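Local atomic coordinates of foldase protein PrsA (Streptococcus pneumoniae, PDB entry 5TVL), a protein that probably helps secreted proteins fold outside the cell after translocation, as a membrane-attached lipoprotein with peptidyl-prolyl cis-trans isomerase activity. Residues Lys42-Glu47 and Val92-Lys97; Lys51-Thr56 and Thr88-Glu93; Asp106-Lys111 and Thr232-Gln237; Gln37-Lys42 and Gly250-Ala255; Gly1-Ser6 and Val11-Gln16. All coordinates share one frame; numbering follows the deposited sequence.

Interaction 1 of 5, residues Lys42-Glu47 and Val92-Lys97; sequences KQYGSE and VELAVK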
# COMPACT_ATOMS: atom_id res chain seq x y z
N LYS A 42 27.69 -10.05 -2.64
CA LYS A 42 28.94 -9.92 -1.88
C LYS A 42 28.67 -9.68 -0.39
O LYS A 42 29.31 -10.30 0.46
CB LYS A 42 29.80 -8.77 -2.44
CG LYS A 42 31.25 -8.76 -1.99
CD LYS A 42 32.08 -9.82 -2.70
CE LYS A 42 33.47 -9.97 -2.09
NZ LYS A 42 34.34 -8.79 -2.35
N GLN A 43 27.72 -8.81 -0.08
CA GLN A 43 27.39 -8.46 1.30
C GLN A 43 26.58 -9.53 2.02
O GLN A 43 27.02 -10.07 3.03
CB GLN A 43 26.63 -7.12 1.35
CG GLN A 43 27.48 -5.93 0.95
CD GLN A 43 28.60 -5.62 1.94
OE1 GLN A 43 28.54 -6.01 3.11
NE2 GLN A 43 29.62 -4.91 1.47
N TYR A 44 25.40 -9.84 1.48
CA TYR A 44 24.41 -10.66 2.19
C TYR A 44 24.20 -12.07 1.63
O TYR A 44 23.38 -12.82 2.16
CB TYR A 44 23.06 -9.92 2.18
CG TYR A 44 23.14 -8.50 2.70
CD1 TYR A 44 23.08 -8.23 4.07
CD2 TYR A 44 23.25 -7.41 1.82
CE1 TYR A 44 23.15 -6.93 4.55
CE2 TYR A 44 23.32 -6.11 2.29
CZ TYR A 44 23.27 -5.87 3.66
OH TYR A 44 23.33 -4.58 4.14
N GLY A 45 24.95 -12.45 0.59
CA GLY A 45 24.73 -13.72 -0.12
C GLY A 45 24.82 -14.98 0.73
O GLY A 45 23.98 -15.87 0.62
N SER A 46 25.85 -15.03 1.58
CA SER A 46 26.07 -16.15 2.51
C SER A 46 24.90 -16.44 3.47
O SER A 46 24.69 -17.59 3.85
CB SER A 46 27.34 -15.90 3.34
OG SER A 46 27.36 -14.58 3.86
N GLU A 47 24.16 -15.39 3.85
CA GLU A 47 23.02 -15.54 4.77
C GLU A 47 21.82 -16.26 4.16
O GLU A 47 21.02 -16.84 4.90
CB GLU A 47 22.56 -14.17 5.28
CG GLU A 47 23.62 -13.41 6.06
CD GLU A 47 23.09 -12.17 6.71
OE1 GLU A 47 23.61 -11.07 6.41
OE2 GLU A 47 22.14 -12.28 7.53
N VAL A 92 17.88 -8.10 -0.98
CA VAL A 92 17.53 -6.69 -0.75
C VAL A 92 16.60 -6.56 0.46
O VAL A 92 16.91 -5.82 1.40
CB VAL A 92 16.90 -6.04 -2.02
CG1 VAL A 92 16.30 -4.67 -1.71
CG2 VAL A 92 17.95 -5.92 -3.12
N GLU A 93 15.48 -7.29 0.45
CA GLU A 93 14.52 -7.21 1.55
C GLU A 93 15.11 -7.71 2.88
O GLU A 93 14.74 -7.22 3.95
CB GLU A 93 13.22 -7.95 1.21
CG GLU A 93 13.30 -9.48 1.23
CD GLU A 93 12.10 -10.15 0.59
OE1 GLU A 93 11.68 -9.73 -0.52
OE2 GLU A 93 11.58 -11.12 1.18
N LEU A 94 16.04 -8.66 2.80
CA LEU A 94 16.85 -9.08 3.96
C LEU A 94 17.67 -7.92 4.52
O LEU A 94 17.65 -7.67 5.72
CB LEU A 94 17.76 -10.25 3.56
CG LEU A 94 18.67 -10.97 4.57
CD1 LEU A 94 18.97 -12.38 4.07
CD2 LEU A 94 19.98 -10.22 4.83
N ALA A 95 18.36 -7.20 3.64
CA ALA A 95 19.13 -6.01 4.03
C ALA A 95 18.26 -4.87 4.58
O ALA A 95 18.66 -4.19 5.53
CB ALA A 95 19.95 -5.50 2.85
N VAL A 96 17.08 -4.68 3.99
CA VAL A 96 16.13 -3.64 4.43
C VAL A 96 15.54 -3.94 5.82
O VAL A 96 15.28 -3.01 6.60
CB VAL A 96 15.00 -3.44 3.37
CG1 VAL A 96 13.88 -2.54 3.89
CG2 VAL A 96 15.58 -2.84 2.08
N LYS A 97 15.35 -5.22 6.14
CA LYS A 97 14.90 -5.62 7.48
C LYS A 97 15.93 -5.30 8.57
O LYS A 97 15.55 -4.90 9.66
CB LYS A 97 14.55 -7.12 7.50
CG LYS A 97 13.79 -7.59 8.74
CD LYS A 97 13.58 -9.10 8.69
CE LYS A 97 12.94 -9.65 9.96
NZ LYS A 97 11.47 -9.46 9.98
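Tyr44 lays one face of its ring on the methyl of Ala95. The CB of Ala95 sits 3.7 Å from the ring centroid and 23° off the normal, a CH-pi contact displaced toward the CZ rim, with Ala95 CB 3.4 Å from Tyr44 CZ. Beside it, Leu94 CD2 comes in at an oblique angle near the root of the same ring, 3.8 Å from Tyr44 CD1. The branch gets there because the leucine CG lies opposite its own backbone N (chi1 -176°), which places CD2 beside the tyrosine ring. This half is compact, and Phe40 of helix 25-44 extends it by packing on Ala95. The other half is looser and faces solvent. Glu47, extended beyond CG, passes across Leu94 with its OE2 4.0 Å from the CD2 methyl, a plain van der Waals contact. The charge of that carboxylate is answered by a salt bridge from OE1 to Lys98. No hydrogen bond joins the two segments; their direct contact is van der Waals and CH-pi packing. Such aromatic-on-alanine packing between helices belongs to the largely helical part of PrsA, as distinct from its parvulin-type sheet domain.

Interaction 2 of 5, residues Lys51-Thr56 and Thr88-Glu93; sequences KEVDDT and TSKLVE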
# COMPACT_ATOMS: atom_id res chain seq x y z
N LYS A 51 17.18 -23.06 -0.63
CA LYS A 51 15.87 -23.72 -0.49
C LYS A 51 14.70 -22.75 -0.64
O LYS A 51 13.72 -23.07 -1.31
CB LYS A 51 15.78 -24.46 0.85
CG LYS A 51 14.54 -25.34 1.01
CD LYS A 51 14.68 -26.30 2.18
CE LYS A 51 13.40 -27.09 2.42
NZ LYS A 51 13.05 -27.98 1.28
N GLU A 52 14.80 -21.58 -0.02
CA GLU A 52 13.74 -20.55 -0.10
C GLU A 52 13.58 -19.98 -1.51
O GLU A 52 12.46 -19.66 -1.93
CB GLU A 52 14.03 -19.41 0.89
CG GLU A 52 13.92 -19.83 2.35
CD GLU A 52 14.48 -18.78 3.30
OE1 GLU A 52 15.70 -18.52 3.24
OE2 GLU A 52 13.70 -18.23 4.10
N VAL A 53 14.69 -19.85 -2.24
CA VAL A 53 14.67 -19.40 -3.63
C VAL A 53 14.02 -20.47 -4.52
O VAL A 53 13.24 -20.15 -5.41
CB VAL A 53 16.09 -19.05 -4.14
CG1 VAL A 53 16.08 -18.71 -5.63
CG2 VAL A 53 16.67 -17.89 -3.33
N ASP A 54 14.35 -21.74 -4.26
CA ASP A 54 13.73 -22.88 -4.95
C ASP A 54 12.23 -23.00 -4.67
O ASP A 54 11.49 -23.47 -5.53
CB ASP A 54 14.43 -24.20 -4.59
CG ASP A 54 15.87 -24.30 -5.11
OD1 ASP A 54 16.19 -23.72 -6.17
OD2 ASP A 54 16.69 -24.97 -4.44
N ASP A 55 11.80 -22.59 -3.47
CA ASP A 55 10.37 -22.58 -3.11
C ASP A 55 9.59 -21.53 -3.89
O ASP A 55 8.50 -21.79 -4.39
CB ASP A 55 10.17 -22.32 -1.60
CG ASP A 55 10.67 -23.47 -0.72
OD1 ASP A 55 11.08 -24.53 -1.24
OD2 ASP A 55 10.65 -23.30 0.52
N THR A 56 10.16 -20.33 -3.97
CA THR A 56 9.55 -19.20 -4.68
C THR A 56 9.37 -19.49 -6.17
O THR A 56 8.30 -19.27 -6.72
CB THR A 56 10.39 -17.92 -4.50
OG1 THR A 56 10.62 -17.69 -3.11
CG2 THR A 56 9.70 -16.70 -5.12
N THR A 88 18.21 -12.02 -5.65
CA THR A 88 18.58 -10.61 -5.45
C THR A 88 17.51 -9.86 -4.63
O THR A 88 17.84 -9.14 -3.69
CB THR A 88 18.79 -9.89 -6.79
OG1 THR A 88 19.72 -10.62 -7.60
CG2 THR A 88 19.31 -8.46 -6.58
N SER A 89 16.24 -10.05 -5.01
CA SER A 89 15.09 -9.49 -4.28
C SER A 89 15.10 -9.89 -2.81
O SER A 89 14.89 -9.05 -1.93
CB SER A 89 13.78 -9.93 -4.93
OG SER A 89 12.68 -9.76 -4.05
N LYS A 90 15.34 -11.18 -2.56
CA LYS A 90 15.42 -11.69 -1.19
C LYS A 90 16.60 -11.10 -0.42
O LYS A 90 16.47 -10.81 0.76
CB LYS A 90 15.48 -13.22 -1.18
CG LYS A 90 14.14 -13.87 -1.49
CD LYS A 90 14.18 -15.37 -1.25
CE LYS A 90 12.98 -16.07 -1.86
NZ LYS A 90 11.67 -15.63 -1.28
N LEU A 91 17.74 -10.91 -1.09
CA LEU A 91 18.90 -10.26 -0.46
C LEU A 91 18.69 -8.77 -0.17
O LEU A 91 19.27 -8.24 0.77
CB LEU A 91 20.17 -10.46 -1.32
CG LEU A 91 20.69 -11.90 -1.44
CD1 LEU A 91 21.82 -11.99 -2.46
CD2 LEU A 91 21.13 -12.45 -0.09
N VAL A 92 17.88 -8.10 -0.98
CA VAL A 92 17.53 -6.69 -0.75
C VAL A 92 16.60 -6.56 0.46
O VAL A 92 16.91 -5.82 1.40
CB VAL A 92 16.90 -6.04 -2.02
CG1 VAL A 92 16.30 -4.67 -1.71
CG2 VAL A 92 17.95 -5.92 -3.12
N GLU A 93 15.48 -7.29 0.45
CA GLU A 93 14.52 -7.21 1.55
C GLU A 93 15.11 -7.71 2.88
O GLU A 93 14.74 -7.22 3.95
CB GLU A 93 13.22 -7.95 1.21
CG GLU A 93 13.30 -9.48 1.23
CD GLU A 93 12.10 -10.15 0.59
OE1 GLU A 93 11.68 -9.73 -0.52
OE2 GLU A 93 11.58 -11.12 1.18
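Lys90 is the one residue of helix 88-93 that bridges to helix 51-56, touching Glu52, Val53 and Thr56; through this one lysine the contact ties helix 50-64 to helix 79-102 in the helical part of PrsA. The axes of the two segments approach to 11.1 Å at an angle of 121° between their N-to-C directions, and a long side chain has to span the interval. Going along 88-93, Thr88 comes first and packs on Gln37 of helix 25-44. Two residues on, Lys90 points at the other helix with its CG beside the backbone N (chi1 -74°). The chain then runs out straight and turns only at its last torsion, chi4 -62°. On the way its CD passes Val53 CG2 obliquely at 4.1 Å, and its CE lies 3.6 Å from the backbone O of Glu52. The bend brings the ammonium tip to tip with the threonine hydroxyl, where Lys90 NZ donates to Thr56 OG1 at 2.9 Å. Leu91 then turns back to Glu41 and Tyr44, and Val92 to Phe40. The hydroxyl of Thr56 in turn donates to Glu52 O, also at 2.9 Å. That carbonyl receives the backbone N of Thr56 as well, from the opposite face of its plane. The result is a relay from ammonium to hydroxyl to helix carbonyl, in which accepting from a cation would probably strengthen the hydroxyl as a donor. The poorly ordered carboxylate of Glu52 stays some distance away, its OE2 6.3 Å from Lys90 NZ, so any help from its charge is probably modest.

Interaction 3 of 5, residues Asp106-Lys111 and Thr232-Gln237; sequences DEAYKK and TVILTQ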
# COMPACT_ATOMS: atom_id res chain seq x y z
N ASP A 106 12.49 4.33 20.32
CA ASP A 106 11.49 4.12 21.36
C ASP A 106 10.19 4.86 21.02
O ASP A 106 9.10 4.34 21.27
CB ASP A 106 12.04 4.56 22.73
CG ASP A 106 13.24 3.73 23.18
OD1 ASP A 106 14.15 3.51 22.35
OD2 ASP A 106 13.27 3.29 24.35
N GLU A 107 10.30 6.06 20.45
CA GLU A 107 9.14 6.81 19.94
C GLU A 107 8.33 6.08 18.86
O GLU A 107 7.11 6.20 18.82
CB GLU A 107 9.57 8.18 19.41
CG GLU A 107 9.84 9.21 20.49
CD GLU A 107 8.58 9.60 21.26
OE1 GLU A 107 7.54 9.87 20.62
OE2 GLU A 107 8.63 9.64 22.50
N ALA A 108 9.02 5.34 17.99
CA ALA A 108 8.34 4.50 17.00
C ALA A 108 7.54 3.40 17.69
O ALA A 108 6.37 3.19 17.38
CB ALA A 108 9.36 3.88 16.04
N TYR A 109 8.19 2.72 18.64
CA TYR A 109 7.53 1.71 19.47
C TYR A 109 6.38 2.28 20.30
O TYR A 109 5.34 1.63 20.46
CB TYR A 109 8.52 1.03 20.42
CG TYR A 109 9.18 -0.23 19.88
CD1 TYR A 109 8.44 -1.40 19.68
CD2 TYR A 109 10.55 -0.27 19.62
CE1 TYR A 109 9.04 -2.56 19.21
CE2 TYR A 109 11.16 -1.42 19.15
CZ TYR A 109 10.41 -2.57 18.95
OH TYR A 109 11.01 -3.71 18.48
N LYS A 110 6.58 3.49 20.83
CA LYS A 110 5.59 4.16 21.68
C LYS A 110 4.34 4.55 20.89
O LYS A 110 3.22 4.32 21.34
CB LYS A 110 6.20 5.41 22.32
CG LYS A 110 5.34 6.11 23.35
CD LYS A 110 6.13 7.20 24.05
CE LYS A 110 5.27 8.00 25.00
NZ LYS A 110 5.96 9.23 25.48
N LYS A 111 4.56 5.14 19.72
CA LYS A 111 3.50 5.54 18.80
C LYS A 111 2.70 4.32 18.33
O LYS A 111 1.47 4.36 18.28
CB LYS A 111 4.09 6.29 17.60
CG LYS A 111 3.08 6.92 16.66
CD LYS A 111 3.72 8.04 15.84
CE LYS A 111 2.78 8.60 14.78
NZ LYS A 111 2.70 7.72 13.58
N THR A 232 6.89 -6.21 14.21
CA THR A 232 6.58 -6.70 12.85
C THR A 232 5.84 -5.67 11.98
O THR A 232 6.13 -5.56 10.79
CB THR A 232 5.77 -8.01 12.86
OG1 THR A 232 4.58 -7.84 13.64
CG2 THR A 232 6.59 -9.16 13.42
N VAL A 233 4.90 -4.94 12.58
CA VAL A 233 4.12 -3.93 11.83
C VAL A 233 4.96 -2.71 11.42
O VAL A 233 4.73 -2.13 10.36
CB VAL A 233 2.83 -3.47 12.57
CG1 VAL A 233 1.91 -4.65 12.81
CG2 VAL A 233 3.13 -2.72 13.86
N ILE A 234 5.92 -2.32 12.26
CA ILE A 234 6.86 -1.25 11.93
C ILE A 234 7.84 -1.70 10.83
O ILE A 234 8.19 -0.91 9.95
CB ILE A 234 7.63 -0.74 13.18
CG1 ILE A 234 6.66 -0.10 14.18
CG2 ILE A 234 8.71 0.28 12.80
CD1 ILE A 234 7.21 0.06 15.57
N LEU A 235 8.28 -2.96 10.89
CA LEU A 235 9.23 -3.50 9.91
C LEU A 235 8.60 -3.73 8.54
O LEU A 235 9.18 -3.34 7.53
CB LEU A 235 9.89 -4.79 10.42
CG LEU A 235 10.88 -4.66 11.58
CD1 LEU A 235 11.31 -6.04 12.05
CD2 LEU A 235 12.10 -3.82 11.22
N THR A 236 7.42 -4.35 8.51
CA THR A 236 6.70 -4.59 7.25
C THR A 236 6.25 -3.30 6.55
O THR A 236 6.07 -3.29 5.33
CB THR A 236 5.48 -5.53 7.43
OG1 THR A 236 4.68 -5.06 8.52
CG2 THR A 236 5.94 -6.95 7.72
N GLN A 237 6.06 -2.22 7.32
CA GLN A 237 5.79 -0.89 6.76
C GLN A 237 7.00 -0.41 5.96
O GLN A 237 6.87 -0.04 4.80
CB GLN A 237 5.47 0.11 7.87
CG GLN A 237 5.09 1.51 7.40
CD GLN A 237 5.20 2.54 8.52
OE1 GLN A 237 5.89 3.55 8.39
NE2 GLN A 237 4.53 2.27 9.64
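Ile234 rests its CD1 methyl on the backbone of Ala108 and Tyr109, with CD1 3.7 Å from the carbonyl O of Ala108. The CA-CB bonds of Ile234 and Ala108 are directed at the opposite helix, yet their side chains barely meet, as Ala108 CB is 4.4 Å from Ile234 CD1. What reaches across is the longer branch of the isoleucine. CG1 stands opposite the carbonyl carbon (chi1 -64°) and CD1 continues it nearly straight (chi2 163°), which puts the methyl on the backbone between Ala108 and Tyr109. That same methyl lies 4.2 Å from the backbone N of Tyr109. This is plain helix-helix packing, an isoleucine branch of helix 227-239 lying on the backbone of helix 106-115 beside a small alanine; one helix precedes and the other follows, in the chain, the four-stranded sheet of the parvulin-type isomerase fold. The Tyr109 ring contributes little across the contact and makes a cation-pi contact with Lys227. Leu104 packs on both Tyr109 and Ile234, bridging the two sides. Other subunits also hold these helices: Gln237 OE1 bonds to Ser242 OG of the third subunit, and Asp106 O accepts from Gln74 NE2 of the fourth.

Interaction 4 of 5, residues Gln37-Lys42 and Gly250-Ala255; sequences QKVFEK and GKELQA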
# COMPACT_ATOMS: atom_id res chain seq x y z
N GLN A 37 22.75 -6.80 -8.14
CA GLN A 37 22.95 -8.23 -7.85
C GLN A 37 24.32 -8.53 -7.27
O GLN A 37 24.42 -9.24 -6.27
CB GLN A 37 22.73 -9.09 -9.10
CG GLN A 37 23.22 -10.53 -8.94
CD GLN A 37 22.63 -11.48 -9.94
OE1 GLN A 37 22.29 -12.61 -9.60
NE2 GLN A 37 22.52 -11.05 -11.19
N LYS A 38 25.37 -8.02 -7.92
CA LYS A 38 26.76 -8.28 -7.50
C LYS A 38 27.10 -7.74 -6.11
O LYS A 38 27.78 -8.41 -5.33
CB LYS A 38 27.77 -7.74 -8.52
CG LYS A 38 28.00 -8.66 -9.71
CD LYS A 38 29.24 -8.24 -10.49
CE LYS A 38 29.49 -9.15 -11.68
NZ LYS A 38 29.99 -10.50 -11.28
N VAL A 39 26.64 -6.53 -5.81
CA VAL A 39 26.90 -5.89 -4.52
C VAL A 39 26.15 -6.61 -3.39
O VAL A 39 26.73 -6.88 -2.34
CB VAL A 39 26.56 -4.38 -4.55
CG1 VAL A 39 26.65 -3.76 -3.16
CG2 VAL A 39 27.49 -3.64 -5.51
N PHE A 40 24.87 -6.89 -3.62
CA PHE A 40 24.03 -7.55 -2.60
C PHE A 40 24.38 -9.03 -2.39
O PHE A 40 24.13 -9.57 -1.32
CB PHE A 40 22.53 -7.37 -2.90
CG PHE A 40 21.98 -6.07 -2.38
CD1 PHE A 40 22.19 -4.88 -3.07
CD2 PHE A 40 21.27 -6.03 -1.18
CE1 PHE A 40 21.69 -3.68 -2.58
CE2 PHE A 40 20.77 -4.83 -0.68
CZ PHE A 40 20.98 -3.66 -1.38
N GLU A 41 24.98 -9.66 -3.40
CA GLU A 41 25.53 -11.01 -3.25
C GLU A 41 26.79 -11.00 -2.38
O GLU A 41 26.95 -11.84 -1.50
CB GLU A 41 25.84 -11.63 -4.61
CG GLU A 41 26.14 -13.12 -4.58
CD GLU A 41 24.98 -13.95 -4.05
OE1 GLU A 41 23.82 -13.67 -4.45
OE2 GLU A 41 25.22 -14.87 -3.24
N LYS A 42 27.69 -10.05 -2.64
CA LYS A 42 28.94 -9.92 -1.88
C LYS A 42 28.67 -9.68 -0.39
O LYS A 42 29.31 -10.30 0.46
CB LYS A 42 29.80 -8.77 -2.44
CG LYS A 42 31.25 -8.76 -1.99
CD LYS A 42 32.08 -9.82 -2.70
CE LYS A 42 33.47 -9.97 -2.09
NZ LYS A 42 34.34 -8.79 -2.35
N GLY A 250 20.74 2.38 -2.60
CA GLY A 250 21.64 3.51 -2.81
C GLY A 250 22.80 3.58 -1.83
O GLY A 250 23.93 3.88 -2.22
N LYS A 251 22.52 3.30 -0.55
CA LYS A 251 23.55 3.23 0.48
C LYS A 251 24.52 2.09 0.20
O LYS A 251 25.74 2.28 0.25
CB LYS A 251 22.94 3.05 1.88
CG LYS A 251 22.28 4.30 2.43
CD LYS A 251 23.29 5.28 3.02
CE LYS A 251 22.59 6.50 3.60
NZ LYS A 251 23.53 7.43 4.28
N GLU A 252 23.98 0.91 -0.09
CA GLU A 252 24.79 -0.27 -0.36
C GLU A 252 25.65 -0.12 -1.63
O GLU A 252 26.81 -0.55 -1.64
CB GLU A 252 23.92 -1.53 -0.44
CG GLU A 252 24.65 -2.82 -0.09
CD GLU A 252 25.13 -2.83 1.35
OE1 GLU A 252 24.30 -2.99 2.27
OE2 GLU A 252 26.35 -2.67 1.57
N LEU A 253 25.09 0.49 -2.67
CA LEU A 253 25.84 0.79 -3.90
C LEU A 253 26.94 1.83 -3.65
O LEU A 253 28.04 1.70 -4.20
CB LEU A 253 24.90 1.25 -5.01
CG LEU A 253 23.93 0.19 -5.55
CD1 LEU A 253 22.76 0.83 -6.27
CD2 LEU A 253 24.63 -0.79 -6.47
N GLN A 254 26.65 2.85 -2.85
CA GLN A 254 27.66 3.84 -2.41
C GLN A 254 28.81 3.21 -1.63
O GLN A 254 29.96 3.65 -1.75
CB GLN A 254 27.03 4.95 -1.56
CG GLN A 254 26.28 6.02 -2.34
CD GLN A 254 25.36 6.86 -1.47
OE1 GLN A 254 25.59 7.03 -0.28
NE2 GLN A 254 24.30 7.39 -2.08
N ALA A 255 28.50 2.19 -0.82
CA ALA A 255 29.50 1.45 -0.04
C ALA A 255 30.43 0.60 -0.91
O ALA A 255 31.59 0.39 -0.55
CB ALA A 255 28.82 0.57 1.00
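Val39 and Phe40 of helix 37-42 receive Glu252 and Leu253 of helix 250-255. The two branches of Val39 make the aliphatic contacts. CG1 lies opposite the backbone N and meets the methylene part of Glu252, 3.8 Å from its CG. CG2 faces the other way along the interface and touches Leu253 CD2 at 4.2 Å, the two side chains crossing at about a right angle. Apart from these apolar pairs, Val39 CG1 also makes a van der Waals contact with the backbone oxygen Glu252 O at 3.6 Å. The aromatic contact is a CH-pi interaction. Glu252 CG lies over a face of the Phe40 ring, 4.2 Å from its centroid and 21° off the normal, while Glu252 CB comes within 3.8 Å of Phe40 CZ. Here the glutamate acts as a hydrocarbon, and the bend at chi2 carries its carboxylate off, its plane 87° from that of the ring. The polar end is taken up by Tyr44, whose OH is hydrogen-bonded to Glu252 OE1; between the two segments themselves there is no hydrogen bond. The axes of segments 37-42 and 250-255 approach to 9.9 Å at 84°, almost perpendicular. Helix 79-102 lies against helix 25-44 as well, with Gln37 on Ala84 and a salt bridge from Glu41 to Arg87, and Met7 of the second subunit packs on Val39.

Interaction 5 of 5, residues Gly1-Ser6 and Val11-Gln16; sequences GADLIS and VITEHQ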
# COMPACT_ATOMS: atom_id res chain seq x y z
N GLY A 1 35.09 -10.93 -28.88
CA GLY A 1 33.79 -10.52 -29.49
C GLY A 1 33.46 -11.28 -30.76
O GLY A 1 34.34 -11.52 -31.59
N ALA A 2 32.18 -11.65 -30.91
CA ALA A 2 31.70 -12.45 -32.04
C ALA A 2 30.77 -11.64 -32.94
O ALA A 2 30.49 -10.47 -32.67
CB ALA A 2 30.97 -13.69 -31.52
N ASP A 3 30.31 -12.27 -34.02
CA ASP A 3 29.34 -11.68 -34.95
C ASP A 3 27.94 -12.16 -34.60
O ASP A 3 27.73 -13.35 -34.36
CB ASP A 3 29.68 -12.06 -36.39
CG ASP A 3 31.02 -11.50 -36.86
OD1 ASP A 3 31.63 -10.67 -36.15
OD2 ASP A 3 31.47 -11.90 -37.96
N LEU A 4 26.98 -11.23 -34.56
CA LEU A 4 25.58 -11.52 -34.22
C LEU A 4 24.71 -11.69 -35.47
O LEU A 4 23.84 -12.57 -35.50
CB LEU A 4 25.00 -10.40 -33.35
CG LEU A 4 25.80 -9.94 -32.12
CD1 LEU A 4 24.98 -8.92 -31.33
CD2 LEU A 4 26.19 -11.12 -31.24
N ILE A 5 24.92 -10.84 -36.47
CA ILE A 5 24.19 -10.91 -37.74
C ILE A 5 25.18 -10.89 -38.91
O ILE A 5 26.14 -10.12 -38.89
CB ILE A 5 23.20 -9.72 -37.90
CG1 ILE A 5 22.17 -9.69 -36.76
CG2 ILE A 5 22.50 -9.76 -39.26
CD1 ILE A 5 21.19 -10.85 -36.75
N SER A 6 24.93 -11.74 -39.91
CA SER A 6 25.71 -11.74 -41.14
C SER A 6 24.79 -11.55 -42.34
O SER A 6 23.75 -12.21 -42.44
CB SER A 6 26.50 -13.05 -41.28
OG SER A 6 25.65 -14.12 -41.67
N VAL A 11 28.58 -7.57 -41.78
CA VAL A 11 28.17 -8.19 -40.51
C VAL A 11 27.89 -7.15 -39.42
O VAL A 11 28.39 -6.02 -39.48
CB VAL A 11 29.23 -9.20 -39.96
CG1 VAL A 11 29.20 -10.51 -40.73
CG2 VAL A 11 30.63 -8.59 -39.96
N ILE A 12 27.08 -7.54 -38.43
CA ILE A 12 26.89 -6.78 -37.19
C ILE A 12 27.63 -7.55 -36.10
O ILE A 12 27.30 -8.71 -35.83
CB ILE A 12 25.40 -6.63 -36.80
CG1 ILE A 12 24.61 -5.94 -37.93
CG2 ILE A 12 25.25 -5.83 -35.50
CD1 ILE A 12 23.11 -5.92 -37.73
N THR A 13 28.61 -6.90 -35.48
CA THR A 13 29.37 -7.49 -34.38
C THR A 13 28.70 -7.20 -33.04
O THR A 13 27.86 -6.31 -32.93
CB THR A 13 30.83 -6.96 -34.33
OG1 THR A 13 30.84 -5.59 -33.93
CG2 THR A 13 31.51 -7.10 -35.69
N GLU A 14 29.09 -7.98 -32.04
CA GLU A 14 28.63 -7.81 -30.65
C GLU A 14 28.97 -6.43 -30.07
O GLU A 14 28.16 -5.85 -29.34
CB GLU A 14 29.25 -8.90 -29.77
CG GLU A 14 28.72 -8.98 -28.35
CD GLU A 14 29.55 -9.91 -27.48
OE1 GLU A 14 29.72 -11.09 -27.85
OE2 GLU A 14 30.05 -9.45 -26.43
N HIS A 15 30.16 -5.91 -30.39
CA HIS A 15 30.59 -4.58 -29.95
C HIS A 15 29.76 -3.47 -30.60
O HIS A 15 29.39 -2.50 -29.93
CB HIS A 15 32.07 -4.36 -30.25
CG HIS A 15 32.58 -3.02 -29.82
ND1 HIS A 15 32.61 -1.93 -30.65
CD2 HIS A 15 33.06 -2.59 -28.63
CE1 HIS A 15 33.10 -0.89 -30.00
NE2 HIS A 15 33.38 -1.26 -28.77
N GLN A 16 29.47 -3.62 -31.89
CA GLN A 16 28.59 -2.68 -32.62
C GLN A 16 27.16 -2.67 -32.08
O GLN A 16 26.54 -1.61 -31.98
CB GLN A 16 28.56 -3.02 -34.11
CG GLN A 16 29.83 -2.65 -34.86
CD GLN A 16 29.82 -3.15 -36.29
OE1 GLN A 16 29.35 -4.26 -36.58
NE2 GLN A 16 30.34 -2.34 -37.21
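Ile5 and Ile12 are the hydrogen-bonded pair of a short antiparallel hairpin. Ile12 N donates to Ile5 O at 2.8 Å. The return bond is doubled: Ile12 O accepts from Leu4 N at 2.8 Å, nearly along the C=O axis, and from Ile5 N at 3.3 Å, in the carbonyl plane on a lone pair. Two residues facing one make this a classic beta bulge, and it shifts the register between Asp3 and Ile5. Toward the chain start, Ala2 O takes the backbone N of Glu14 at 2.9 Å (N-H...O 163°), carrying the pairing onto the first turn of helix 14-21. That helix begins with a capping box. Thr13 OG1, set between its own backbone N and carbonyl carbon (chi1 70°), accepts from Gln16 N at 3.1 Å, and Gln16 OE1 folds back to accept from Thr13 N at 3.0 Å, so both backbone donors are satisfied by side chains. Apolar groups fill in around the bonds: Ile5 and Ile12 lie side by side, with Ile5 CB 3.8 Å from Ile12 CD1, and Leu4 CG lies 3.8 Å from Glu14 N, against the start of the helix. The carboxylate of Glu14 looks to another chain, its OE2 bonding to His15 ND1 of the second subunit. The hairpin of strands 3-7 and 10-13 leads into helix 14-21, and Ile5 and Ser6 pair with a strand of that second subunit, continuing the sheet across the interface.

How the interactions relate
Interactions 1, 2 and 4 form one connected helical cluster. Interactions 1 and 4 have centres 9 Å apart and both use helix 25-44; interactions 1 and 2 are 10 Å apart and share Val92 and Glu93 of helix 79-102. Along the chain, interactions 1 and 2 both lie within the loop closed by interaction 4. Interaction 3 stands 21 Å from interaction 1 between centres and touches it where Lys97 meets Leu235; the four-stranded sheet of the isomerase domain lies within the loop it closes. Interaction 5 is remote, 55 Å from interaction 3 between centres and about 15 Å from interaction 4 between nearest atoms, yet both it and interaction 4 meet the second subunit.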